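Local coordinates for protein lactate dehydrogenase (Eimeria maxima, PDB 6CT6) that probably catalyses the NADH-dependent interconversion of pyruvate and lactate, and is held here with NADH and the pyruvate analogue oxamate, at residues B[182-187]-B[299-304]; B[254-259]-B[263-268]; B[269-274]-B[280-285]; B[285-290]-B[295-300]. All coordinates share one frame; numbering follows the deposited sequence.

Contact 1: B[182-187]-B[299-304]. With NAI (1,4-dihydronicotinamide adenine dinucleotide), chain D; OXM (oxamic acid), chain F.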
# COMPACT_ATOMS: atom_id res chain seq x y z
N MET B 182 -5.41 14.47 -20.29
CA MET B 182 -4.54 13.48 -20.91
C MET B 182 -3.12 14.01 -21.03
O MET B 182 -2.91 15.17 -21.38
CB MET B 182 -5.06 13.08 -22.29
CG MET B 182 -6.37 12.34 -22.27
SD MET B 182 -6.90 11.81 -23.91
CE MET B 182 -7.41 13.38 -24.60
N VAL B 183 -2.16 13.14 -20.73
CA VAL B 183 -0.74 13.36 -21.02
C VAL B 183 -0.32 12.24 -21.96
O VAL B 183 -0.32 11.07 -21.57
CB VAL B 183 0.12 13.37 -19.75
CG1 VAL B 183 1.59 13.61 -20.11
CG2 VAL B 183 -0.37 14.40 -18.75
N ILE B 184 0.04 12.60 -23.20
CA ILE B 184 0.41 11.59 -24.19
C ILE B 184 1.91 11.67 -24.46
O ILE B 184 2.61 12.55 -23.95
CB ILE B 184 -0.39 11.75 -25.50
CG1 ILE B 184 -0.10 13.11 -26.16
CG2 ILE B 184 -1.88 11.60 -25.22
CD1 ILE B 184 -0.62 13.22 -27.58
N GLY B 185 2.41 10.73 -25.27
CA GLY B 185 3.78 10.77 -25.72
C GLY B 185 4.68 9.82 -24.94
O GLY B 185 4.28 8.70 -24.62
N VAL B 186 5.89 10.27 -24.65
CA VAL B 186 6.86 9.46 -23.93
C VAL B 186 6.67 9.71 -22.44
O VAL B 186 6.40 10.84 -22.02
CB VAL B 186 8.30 9.80 -24.36
CG1 VAL B 186 8.71 11.20 -23.88
CG2 VAL B 186 9.28 8.75 -23.85
N HIS B 187 6.81 8.66 -21.64
CA HIS B 187 6.89 8.84 -20.19
C HIS B 187 8.29 9.36 -19.88
O HIS B 187 9.19 8.63 -19.46
CB HIS B 187 6.58 7.55 -19.44
CG HIS B 187 6.54 7.71 -17.96
ND1 HIS B 187 5.69 8.60 -17.33
CD2 HIS B 187 7.26 7.13 -16.97
CE1 HIS B 187 5.88 8.55 -16.03
NE2 HIS B 187 6.83 7.66 -15.78
N LEU B 299 -6.23 11.17 -31.90
CA LEU B 299 -6.66 12.53 -31.66
C LEU B 299 -6.42 13.41 -32.88
O LEU B 299 -5.47 13.20 -33.65
CB LEU B 299 -5.92 13.11 -30.45
CG LEU B 299 -6.09 12.37 -29.12
CD1 LEU B 299 -5.13 12.93 -28.07
CD2 LEU B 299 -7.52 12.48 -28.62
N ASP B 300 -7.27 14.42 -33.05
CA ASP B 300 -7.13 15.38 -34.14
C ASP B 300 -6.24 16.54 -33.66
O ASP B 300 -6.67 17.68 -33.49
CB ASP B 300 -8.49 15.87 -34.61
CG ASP B 300 -8.41 16.74 -35.85
OD1 ASP B 300 -7.38 16.67 -36.56
OD2 ASP B 300 -9.37 17.49 -36.11
N LEU B 301 -4.97 16.21 -33.44
CA LEU B 301 -4.01 17.18 -32.96
C LEU B 301 -3.78 18.28 -33.99
O LEU B 301 -3.79 18.05 -35.20
CB LEU B 301 -2.67 16.50 -32.63
CG LEU B 301 -2.66 15.42 -31.55
CD1 LEU B 301 -1.28 14.78 -31.43
CD2 LEU B 301 -3.10 16.00 -30.22
N ASN B 302 -3.57 19.50 -33.49
CA ASN B 302 -3.23 20.63 -34.34
C ASN B 302 -1.72 20.63 -34.61
O ASN B 302 -0.97 19.77 -34.13
CB ASN B 302 -3.70 21.93 -33.70
CG ASN B 302 -2.97 22.25 -32.40
OD1 ASN B 302 -1.88 21.74 -32.14
ND2 ASN B 302 -3.58 23.10 -31.58
N GLN B 303 -1.27 21.62 -35.38
CA GLN B 303 0.12 21.62 -35.83
C GLN B 303 1.09 21.78 -34.67
O GLN B 303 2.09 21.06 -34.58
CB GLN B 303 0.32 22.72 -36.87
CG GLN B 303 -0.71 22.69 -38.00
CD GLN B 303 -0.90 21.30 -38.57
OE1 GLN B 303 0.06 20.65 -38.99
NE2 GLN B 303 -2.14 20.83 -38.58
N GLU B 304 0.82 22.72 -33.76
CA GLU B 304 1.69 22.90 -32.61
C GLU B 304 1.81 21.61 -31.81
O GLU B 304 2.90 21.23 -31.38
CB GLU B 304 1.18 24.03 -31.71
CG GLU B 304 1.86 24.08 -30.34
CD GLU B 304 1.41 25.25 -29.49
OE1 GLU B 304 0.91 26.24 -30.06
OE2 GLU B 304 1.56 25.17 -28.25
PA NAI D . 11.89 -1.68 -6.75
O1A NAI D . 13.40 -1.71 -6.82
O2A NAI D . 11.21 -1.40 -5.43
O5B NAI D . 11.36 -3.09 -7.30
C5B NAI D . 11.98 -3.72 -8.42
C4B NAI D . 12.06 -5.21 -8.13
O4B NAI D . 12.36 -5.96 -9.30
C3B NAI D . 13.14 -5.54 -7.11
O3B NAI D . 12.55 -6.13 -5.95
C2B NAI D . 14.06 -6.52 -7.82
O2B NAI D . 14.57 -7.53 -6.95
C1B NAI D . 13.11 -7.08 -8.86
N9A NAI D . 13.76 -7.79 -9.99
C8A NAI D . 14.98 -7.60 -10.54
N7A NAI D . 15.17 -8.48 -11.56
C5A NAI D . 14.07 -9.25 -11.65
C6A NAI D . 13.59 -10.36 -12.49
N6A NAI D . 14.36 -10.87 -13.48
N1A NAI D . 12.36 -10.87 -12.24
C2A NAI D . 11.57 -10.38 -11.26
N3A NAI D . 11.95 -9.37 -10.46
C4A NAI D . 13.15 -8.78 -10.61
O3 NAI D . 11.36 -0.62 -7.85
PN NAI D . 9.86 -0.02 -7.93
O1N NAI D . 9.80 1.22 -7.06
O2N NAI D . 8.87 -1.13 -7.72
O5D NAI D . 9.81 0.46 -9.47
C5D NAI D . 9.90 -0.52 -10.50
C4D NAI D . 10.01 0.12 -11.87
O4D NAI D . 8.87 0.93 -12.16
C3D NAI D . 11.23 1.03 -11.97
O3D NAI D . 11.88 0.79 -13.22
C2D NAI D . 10.65 2.42 -11.92
O2D NAI D . 11.47 3.40 -12.57
C1D NAI D . 9.34 2.19 -12.65
N1N NAI D . 8.31 3.24 -12.50
C2N NAI D . 7.55 3.44 -13.58
C3N NAI D . 6.54 4.37 -13.61
C7N NAI D . 5.76 4.51 -14.88
O7N NAI D . 5.87 3.64 -15.73
N7N NAI D . 4.98 5.57 -15.07
C4N NAI D . 6.23 5.22 -12.40
C5N NAI D . 7.12 4.92 -11.29
C6N NAI D . 8.12 3.94 -11.38
C1 OXM F . 8.53 7.80 -12.40
N1 OXM F . 9.62 7.84 -11.44
O1 OXM F . 8.63 7.15 -13.39
C2 OXM F . 7.25 8.60 -12.14
O2 OXM F . 6.77 9.33 -13.04
O3 OXM F . 6.67 8.53 -11.02
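Met-182 and Leu-299 reach toward each other, tip to tip. The terminal methyl CE of Met-182 lies 4.1 Å from CD2 of Leu-299. The same Met-182 CE is 4.2 Å from CD1 of Leu-299, so it touches both branches of the leucine. A bend at the last torsion of the methionine (chi3 -74°) swings CE into this position. Two residues along each segment, CD1 of Ile-184 meets CD1 of Leu-301 at 4.2 Å. The contact is apolar and carried by side-chain ends, since the backbones stay well apart: CA of Ile-184 and CA of Leu-299 are 10.3 Å from each other. Leu-309 of helix 303-328 packs on both Ile-184 and Leu-301.

The contact joins strand 179-184 of the small antiparallel sheet to the run that enters the long C-terminal helix. Asn-302 is the N-cap of that helix, its OD1 taking the backbone N of Glu-305, and in the first turn Glu-304 OE2 is hydrogen-bonded to a bound glucose.

Past Ile-184 the chain leaves the contact and runs into the active site. His-187 NE2 donates to O1 of oxamate at 3.0 Å, with an N-H...O angle of 156°, and O1 lies in the plane of the imidazole. The carboxamide N7N of the nicotinamide sits over a face of the same ring, 2.9 Å from His-187 NE2. The other ring nitrogen, ND1, is hydrogen-bonded to Asp-160 OD2, as in the catalytic His-Asp pair of lactate dehydrogenases, while Arg-100, Asn-132 and Arg-163 also hydrogen-bond oxamate.

Contact 2: B[254-259]-B[263-268]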
# COMPACT_ATOMS: atom_id res chain seq x y z
N ALA B 254 -5.49 -3.47 -15.47
CA ALA B 254 -5.69 -4.92 -15.39
C ALA B 254 -7.14 -5.26 -15.10
O ALA B 254 -7.67 -6.24 -15.63
CB ALA B 254 -4.78 -5.50 -14.31
N GLU B 255 -7.80 -4.47 -14.25
CA GLU B 255 -9.20 -4.71 -13.93
C GLU B 255 -10.07 -4.53 -15.16
O GLU B 255 -11.03 -5.28 -15.38
CB GLU B 255 -9.65 -3.78 -12.81
CG GLU B 255 -11.08 -3.98 -12.36
CD GLU B 255 -11.50 -2.94 -11.33
OE1 GLU B 255 -11.33 -1.74 -11.60
OE2 GLU B 255 -12.00 -3.34 -10.26
N SER B 256 -9.76 -3.53 -15.98
CA SER B 256 -10.52 -3.29 -17.21
C SER B 256 -10.42 -4.49 -18.15
O SER B 256 -11.41 -4.86 -18.79
CB SER B 256 -10.02 -2.01 -17.89
OG SER B 256 -10.94 -1.55 -18.86
N TYR B 257 -9.24 -5.11 -18.23
CA TYR B 257 -9.09 -6.32 -19.03
C TYR B 257 -9.87 -7.48 -18.43
O TYR B 257 -10.59 -8.20 -19.13
CB TYR B 257 -7.62 -6.70 -19.16
CG TYR B 257 -7.43 -8.06 -19.79
CD1 TYR B 257 -7.50 -8.23 -21.16
CD2 TYR B 257 -7.21 -9.18 -19.01
CE1 TYR B 257 -7.34 -9.47 -21.74
CE2 TYR B 257 -7.05 -10.43 -19.58
CZ TYR B 257 -7.12 -10.57 -20.95
OH TYR B 257 -6.97 -11.80 -21.53
N LEU B 258 -9.74 -7.68 -17.11
CA LEU B 258 -10.32 -8.86 -16.47
C LEU B 258 -11.84 -8.83 -16.46
O LEU B 258 -12.48 -9.88 -16.52
CB LEU B 258 -9.80 -8.98 -15.04
CG LEU B 258 -8.34 -9.39 -14.86
CD1 LEU B 258 -7.92 -9.24 -13.40
CD2 LEU B 258 -8.13 -10.81 -15.33
N LYS B 259 -12.44 -7.64 -16.37
CA LYS B 259 -13.88 -7.50 -16.27
C LYS B 259 -14.50 -6.91 -17.54
O LYS B 259 -15.70 -6.61 -17.55
CB LYS B 259 -14.24 -6.65 -15.05
CG LYS B 259 -13.76 -7.24 -13.73
CD LYS B 259 -14.04 -6.31 -12.55
CE LYS B 259 -15.51 -6.30 -12.17
NZ LYS B 259 -15.96 -7.59 -11.57
N ARG B 263 -12.77 0.62 -20.40
CA ARG B 263 -12.39 1.96 -19.99
C ARG B 263 -11.25 2.48 -20.86
O ARG B 263 -10.50 1.72 -21.47
CB ARG B 263 -11.97 2.00 -18.52
CG ARG B 263 -13.11 2.23 -17.55
CD ARG B 263 -12.59 2.43 -16.13
NE ARG B 263 -11.81 3.65 -15.98
CZ ARG B 263 -11.37 4.12 -14.81
NH1 ARG B 263 -11.65 3.47 -13.69
NH2 ARG B 263 -10.67 5.24 -14.77
N LEU B 264 -11.13 3.80 -20.89
CA LEU B 264 -10.11 4.47 -21.69
C LEU B 264 -8.92 4.83 -20.82
O LEU B 264 -9.08 5.46 -19.77
CB LEU B 264 -10.70 5.72 -22.35
CG LEU B 264 -9.82 6.46 -23.35
CD1 LEU B 264 -10.69 7.14 -24.39
CD2 LEU B 264 -8.92 7.48 -22.66
N PHE B 265 -7.73 4.42 -21.26
CA PHE B 265 -6.48 4.72 -20.57
C PHE B 265 -5.46 5.21 -21.59
O PHE B 265 -5.27 4.57 -22.63
CB PHE B 265 -5.90 3.49 -19.86
CG PHE B 265 -6.81 2.87 -18.84
CD1 PHE B 265 -6.85 3.34 -17.54
CD2 PHE B 265 -7.60 1.78 -19.18
CE1 PHE B 265 -7.68 2.74 -16.60
CE2 PHE B 265 -8.43 1.18 -18.25
CZ PHE B 265 -8.47 1.66 -16.96
N VAL B 266 -4.80 6.33 -21.30
CA VAL B 266 -3.59 6.66 -22.05
C VAL B 266 -2.52 5.66 -21.64
O VAL B 266 -2.09 5.64 -20.48
CB VAL B 266 -3.13 8.10 -21.79
CG1 VAL B 266 -1.88 8.41 -22.61
CG2 VAL B 266 -4.25 9.09 -22.11
N SER B 267 -2.11 4.81 -22.58
CA SER B 267 -1.16 3.74 -22.31
C SER B 267 -0.16 3.67 -23.46
O SER B 267 -0.45 4.09 -24.58
CB SER B 267 -1.87 2.39 -22.12
OG SER B 267 -2.96 2.50 -21.22
N SER B 268 1.01 3.12 -23.17
CA SER B 268 2.02 2.92 -24.20
C SER B 268 1.62 1.73 -25.07
O SER B 268 1.64 0.59 -24.61
CB SER B 268 3.39 2.70 -23.56
OG SER B 268 4.40 2.62 -24.55
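Ser-256 bridges from the helix to the strand. Its OG accepts the backbone N-H of Arg-263, with Arg-263 N 3.2 Å from Ser-256 OG and an N-H...O angle of 155°. The serine OG is anti to its own backbone N (chi1 -164°), which carries it out to the start of the strand. The same hydroxyl is also hydrogen-bonded to the carbonyl of Ile-288 on the neighbouring strand. One OG therefore serves two strands of the sheet.

Helix 244-259 and strand 263-272 are joined by a short connection. The helix lies against the sheet its chain enters next, in the C-terminal alpha/beta domain of the lactate/malate dehydrogenase family. The other side of the helix reaches the nucleotide-binding half of the sheet, where Ala-254 touches Val-80 and Ile-82.

Apolar packing is small and close. CB of Ser-256 meets the edge of the Phe-265 ring, 3.6 Å from Phe-265 CE2. Leu-252 and Met-253 of the helix also pack on this phenylalanine.

Within the strand, the Arg-263 chain bends at chi3 (66°). The face of its guanidinium is turned to Phe-265 CE1, which sits 4.0 Å above the guanidinium plane, toward the rim.

Contact 3: B[269-274]-B[280-285]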
# COMPACT_ATOMS: atom_id res chain seq x y z
N CYS B 269 1.25 2.01 -26.31
CA CYS B 269 0.72 1.01 -27.23
C CYS B 269 1.59 0.91 -28.47
O CYS B 269 2.17 1.91 -28.92
CB CYS B 269 -0.71 1.34 -27.66
SG CYS B 269 -1.93 1.31 -26.35
N TYR B 270 1.65 -0.29 -29.04
CA TYR B 270 2.34 -0.49 -30.31
C TYR B 270 1.57 0.19 -31.43
O TYR B 270 0.39 -0.11 -31.66
CB TYR B 270 2.49 -1.98 -30.60
CG TYR B 270 3.16 -2.26 -31.93
CD1 TYR B 270 4.54 -2.28 -32.04
CD2 TYR B 270 2.40 -2.49 -33.07
CE1 TYR B 270 5.15 -2.53 -33.26
CE2 TYR B 270 3.00 -2.74 -34.29
CZ TYR B 270 4.38 -2.76 -34.38
OH TYR B 270 4.97 -3.00 -35.59
N LEU B 271 2.23 1.11 -32.14
CA LEU B 271 1.63 1.86 -33.22
C LEU B 271 2.39 1.61 -34.52
O LEU B 271 3.62 1.55 -34.52
CB LEU B 271 1.64 3.36 -32.92
CG LEU B 271 1.00 3.80 -31.61
CD1 LEU B 271 1.28 5.28 -31.37
CD2 LEU B 271 -0.49 3.53 -31.63
N ASN B 272 1.65 1.46 -35.62
CA ASN B 272 2.25 1.41 -36.96
C ASN B 272 1.37 2.24 -37.88
O ASN B 272 0.44 1.72 -38.51
CB ASN B 272 2.40 -0.03 -37.46
CG ASN B 272 3.38 -0.13 -38.61
OD1 ASN B 272 4.60 -0.09 -38.41
ND2 ASN B 272 2.86 -0.26 -39.82
N GLY B 273 1.66 3.53 -37.95
CA GLY B 273 0.87 4.46 -38.74
C GLY B 273 0.30 5.58 -37.89
O GLY B 273 0.53 6.76 -38.17
N GLN B 274 -0.43 5.22 -36.85
CA GLN B 274 -1.09 6.21 -36.01
C GLN B 274 -0.07 7.17 -35.41
O GLN B 274 1.04 6.77 -35.03
CB GLN B 274 -1.87 5.53 -34.88
CG GLN B 274 -2.82 4.42 -35.33
CD GLN B 274 -2.16 3.05 -35.32
OE1 GLN B 274 -0.94 2.94 -35.43
NE2 GLN B 274 -2.97 2.01 -35.18
N HIS B 280 6.72 1.23 -33.27
CA HIS B 280 7.17 1.28 -31.89
C HIS B 280 6.03 1.82 -31.02
O HIS B 280 4.91 2.03 -31.50
CB HIS B 280 8.46 2.10 -31.75
CG HIS B 280 8.31 3.57 -31.98
ND1 HIS B 280 7.82 4.43 -31.02
CD2 HIS B 280 8.63 4.34 -33.04
CE1 HIS B 280 7.83 5.66 -31.49
NE2 HIS B 280 8.31 5.64 -32.72
N TYR B 281 6.33 2.00 -29.74
CA TYR B 281 5.32 2.28 -28.73
C TYR B 281 5.30 3.77 -28.38
O TYR B 281 6.31 4.46 -28.47
CB TYR B 281 5.57 1.45 -27.48
CG TYR B 281 5.41 -0.04 -27.71
CD1 TYR B 281 4.28 -0.71 -27.27
CD2 TYR B 281 6.38 -0.76 -28.38
CE1 TYR B 281 4.13 -2.07 -27.48
CE2 TYR B 281 6.24 -2.11 -28.61
CZ TYR B 281 5.11 -2.76 -28.15
OH TYR B 281 4.97 -4.11 -28.38
N LEU B 282 4.12 4.24 -27.97
CA LEU B 282 3.93 5.62 -27.58
C LEU B 282 2.67 5.72 -26.73
O LEU B 282 1.71 4.97 -26.93
CB LEU B 282 3.82 6.54 -28.80
CG LEU B 282 3.93 8.05 -28.56
CD1 LEU B 282 5.37 8.44 -28.22
CD2 LEU B 282 3.44 8.83 -29.77
N GLY B 283 2.69 6.65 -25.78
CA GLY B 283 1.54 6.87 -24.92
C GLY B 283 0.38 7.52 -25.65
O GLY B 283 0.45 8.71 -25.98
N VAL B 284 -0.68 6.76 -25.90
CA VAL B 284 -1.84 7.27 -26.62
C VAL B 284 -3.11 6.74 -25.95
O VAL B 284 -3.09 5.72 -25.26
CB VAL B 284 -1.83 6.86 -28.10
CG1 VAL B 284 -0.61 7.44 -28.80
CG2 VAL B 284 -1.86 5.35 -28.25
N PRO B 285 -4.23 7.44 -26.15
CA PRO B 285 -5.50 6.93 -25.61
C PRO B 285 -5.93 5.65 -26.30
O PRO B 285 -5.96 5.56 -27.53
CB PRO B 285 -6.49 8.08 -25.88
CG PRO B 285 -5.85 8.90 -26.96
CD PRO B 285 -4.38 8.77 -26.75
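Strands 263-272 and 281-289 form a beta hairpin, and near its turn Cys-269, Tyr-270 and Leu-271 pair antiparallel with Leu-282, Tyr-281 and His-280. The Cys-269/Leu-282 and Leu-271/His-280 pairs are hydrogen-bonded. Cys-269 N lies 3.1 Å from Leu-282 O, and Leu-271 N lies 2.9 Å from His-280 O. The return bond from His-280 N to Leu-271 O is weak.

Tyr-270/Tyr-281 is the non-hydrogen-bonded pair. Both rings lie on one face of the sheet in a T-shaped stack, the edge of Tyr-270 toward the face of Tyr-281, with planes at 69°. A CH-pi contact adds to it: CB of Tyr-270 stands over the Tyr-281 ring, 3.9 Å from its centroid. The Tyr-270 hydroxyl is hydrogen-bonded to Asn-279 in the turn.

Leu-271 works on the other face. With CG anti to the carbonyl carbon (chi1 -55°), its branches are sent toward the partner strand, where CD1 comes 3.8 Å from CB of Leu-282 and 3.9 Å from CG1 of Val-284. His-280 points to this face too, onto helix 303-328, and its ND1 donates to Tyr-281 O at 3.0 Å. The short strand axes lie 109° apart, far from straight antiparallel, consistent with a twisted or bent beta hairpin of the C-terminal domain.

Contact 4: B[285-290]-B[295-300]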
# COMPACT_ATOMS: atom_id res chain seq x y z
N PRO B 285 -4.23 7.44 -26.15
CA PRO B 285 -5.50 6.93 -25.61
C PRO B 285 -5.93 5.65 -26.30
O PRO B 285 -5.96 5.56 -27.53
CB PRO B 285 -6.49 8.08 -25.88
CG PRO B 285 -5.85 8.90 -26.96
CD PRO B 285 -4.38 8.77 -26.75
N CYS B 286 -6.26 4.64 -25.49
CA CYS B 286 -6.70 3.35 -26.00
C CYS B 286 -7.81 2.81 -25.09
O CYS B 286 -8.01 3.28 -23.97
CB CYS B 286 -5.55 2.34 -26.07
SG CYS B 286 -5.00 1.72 -24.47
N ILE B 287 -8.53 1.81 -25.60
CA ILE B 287 -9.63 1.17 -24.88
C ILE B 287 -9.19 -0.24 -24.51
O ILE B 287 -8.80 -1.03 -25.38
CB ILE B 287 -10.91 1.12 -25.73
CG1 ILE B 287 -11.33 2.52 -26.19
CG2 ILE B 287 -12.04 0.43 -24.95
CD1 ILE B 287 -11.69 3.47 -25.08
N ILE B 288 -9.28 -0.57 -23.22
CA ILE B 288 -8.87 -1.88 -22.72
C ILE B 288 -10.12 -2.64 -22.30
O ILE B 288 -10.87 -2.20 -21.42
CB ILE B 288 -7.88 -1.76 -21.55
CG1 ILE B 288 -6.63 -1.00 -22.00
CG2 ILE B 288 -7.51 -3.16 -21.05
CD1 ILE B 288 -5.62 -0.76 -20.90
N GLY B 289 -10.32 -3.81 -22.91
CA GLY B 289 -11.41 -4.69 -22.56
C GLY B 289 -10.97 -6.14 -22.56
O GLY B 289 -9.76 -6.42 -22.55
N GLY B 290 -11.92 -7.07 -22.57
CA GLY B 290 -11.58 -8.48 -22.49
C GLY B 290 -10.79 -9.02 -23.66
O GLY B 290 -10.24 -10.12 -23.56
N GLN B 295 -9.20 -0.74 -28.92
CA GLN B 295 -9.23 0.40 -29.81
C GLN B 295 -8.08 1.33 -29.47
O GLN B 295 -7.80 1.56 -28.29
CB GLN B 295 -10.54 1.19 -29.71
CG GLN B 295 -11.80 0.40 -29.96
CD GLN B 295 -13.03 1.28 -29.87
OE1 GLN B 295 -13.06 2.38 -30.44
NE2 GLN B 295 -14.04 0.83 -29.14
N ILE B 296 -7.43 1.86 -30.49
CA ILE B 296 -6.50 2.97 -30.35
C ILE B 296 -7.17 4.20 -30.95
O ILE B 296 -7.58 4.19 -32.12
CB ILE B 296 -5.16 2.67 -31.04
CG1 ILE B 296 -4.45 1.52 -30.32
CG2 ILE B 296 -4.27 3.91 -31.04
CD1 ILE B 296 -3.36 0.87 -31.13
N ILE B 297 -7.29 5.25 -30.15
CA ILE B 297 -7.97 6.47 -30.55
C ILE B 297 -6.94 7.45 -31.07
O ILE B 297 -5.89 7.66 -30.45
CB ILE B 297 -8.78 7.06 -29.38
CG1 ILE B 297 -9.88 6.07 -28.97
CG2 ILE B 297 -9.38 8.41 -29.77
CD1 ILE B 297 -10.55 6.41 -27.66
N GLU B 298 -7.24 8.06 -32.21
CA GLU B 298 -6.32 8.96 -32.90
C GLU B 298 -6.85 10.38 -32.78
O GLU B 298 -7.80 10.76 -33.48
CB GLU B 298 -6.14 8.53 -34.35
CG GLU B 298 -4.99 9.24 -35.05
CD GLU B 298 -4.38 8.41 -36.16
OE1 GLU B 298 -4.98 7.39 -36.55
OE2 GLU B 298 -3.28 8.77 -36.63
N LEU B 299 -6.23 11.17 -31.90
CA LEU B 299 -6.66 12.53 -31.66
C LEU B 299 -6.42 13.41 -32.88
O LEU B 299 -5.47 13.20 -33.65
CB LEU B 299 -5.92 13.11 -30.45
CG LEU B 299 -6.09 12.37 -29.12
CD1 LEU B 299 -5.13 12.93 -28.07
CD2 LEU B 299 -7.52 12.48 -28.62
N ASP B 300 -7.27 14.42 -33.05
CA ASP B 300 -7.13 15.38 -34.14
C ASP B 300 -6.24 16.54 -33.66
O ASP B 300 -6.67 17.68 -33.49
CB ASP B 300 -8.49 15.87 -34.61
CG ASP B 300 -8.41 16.74 -35.85
OD1 ASP B 300 -7.38 16.67 -36.56
OD2 ASP B 300 -9.37 17.49 -36.11
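The carbonyl O of Gln-295 is approached by three atoms of the neighbouring strand. Ile-287 N donates to it at 2.8 Å, lying in the carbonyl plane, with an N-H...O angle of 158°. CA of Cys-286 makes a CA-H...O contact with Gln-295 O at 3.1 Å, and CB of Cys-286 comes to 3.3 Å from the same oxygen. A second backbone bond runs the other way, from Ile-297 N to Pro-285 O, at 3.0 Å. The two bonds flank Cys-286 and Ile-296, which form a non-hydrogen-bonded pair.

On one face, Ile-287 and Gln-295 lie side by side and point the same way. They touch along their inner atoms, with Ile-287 CG1 3.8 Å from Gln-295 CB. CG1 of Ile-287 lies beside its backbone N (chi1 -56°), and the next torsion (chi2 -63°) turns CD1 toward Ile-297, the two CD1 methyls of Ile-287 and Ile-297 being 4.1 Å apart. Both isoleucines also pack on Leu-264 of strand 263-272.

The pyrrolidine of Pro-285 packs beyond the last bond, on Ile-297 and Leu-299. Its CG lies 3.7 Å from Ile-297 O and 4.1 Å from Leu-299 CG. The Ile-297 carbonyl is hydrogen-bonded to the Tyr-275 hydroxyl, which also bonds Leu-299 N. The arrangement is an antiparallel beta hairpin, in which strand 294-296 is the outermost strand of the large mixed sheet within this chain.

Contacts 2, 3 and 4 build the antiparallel end of the large sheet. Contact 2 ties a helix to strand 263-272, contact 3 pairs that strand with 281-289, and contact 4 pairs 281-289 with the edge strand. Contacts 2 and 3 are buried, while contacts 1 and 4 are partly buried. Contact 1 closes the longest loop: contacts 2 and 3 lie inside it, and contact 4 ends on the same residues, 299-300. Between its segments there is only side-chain packing, though its first segment reaches the oxamate. Contacts 3 and 4 combine backbone bonds with side-chain packing, aromatic in contact 3; contact 2 turns mainly on Ser-256. A probable hydrogen bond from Gly-283 N to Gly-185 O joins contact 3 to the loop after the small-sheet strand.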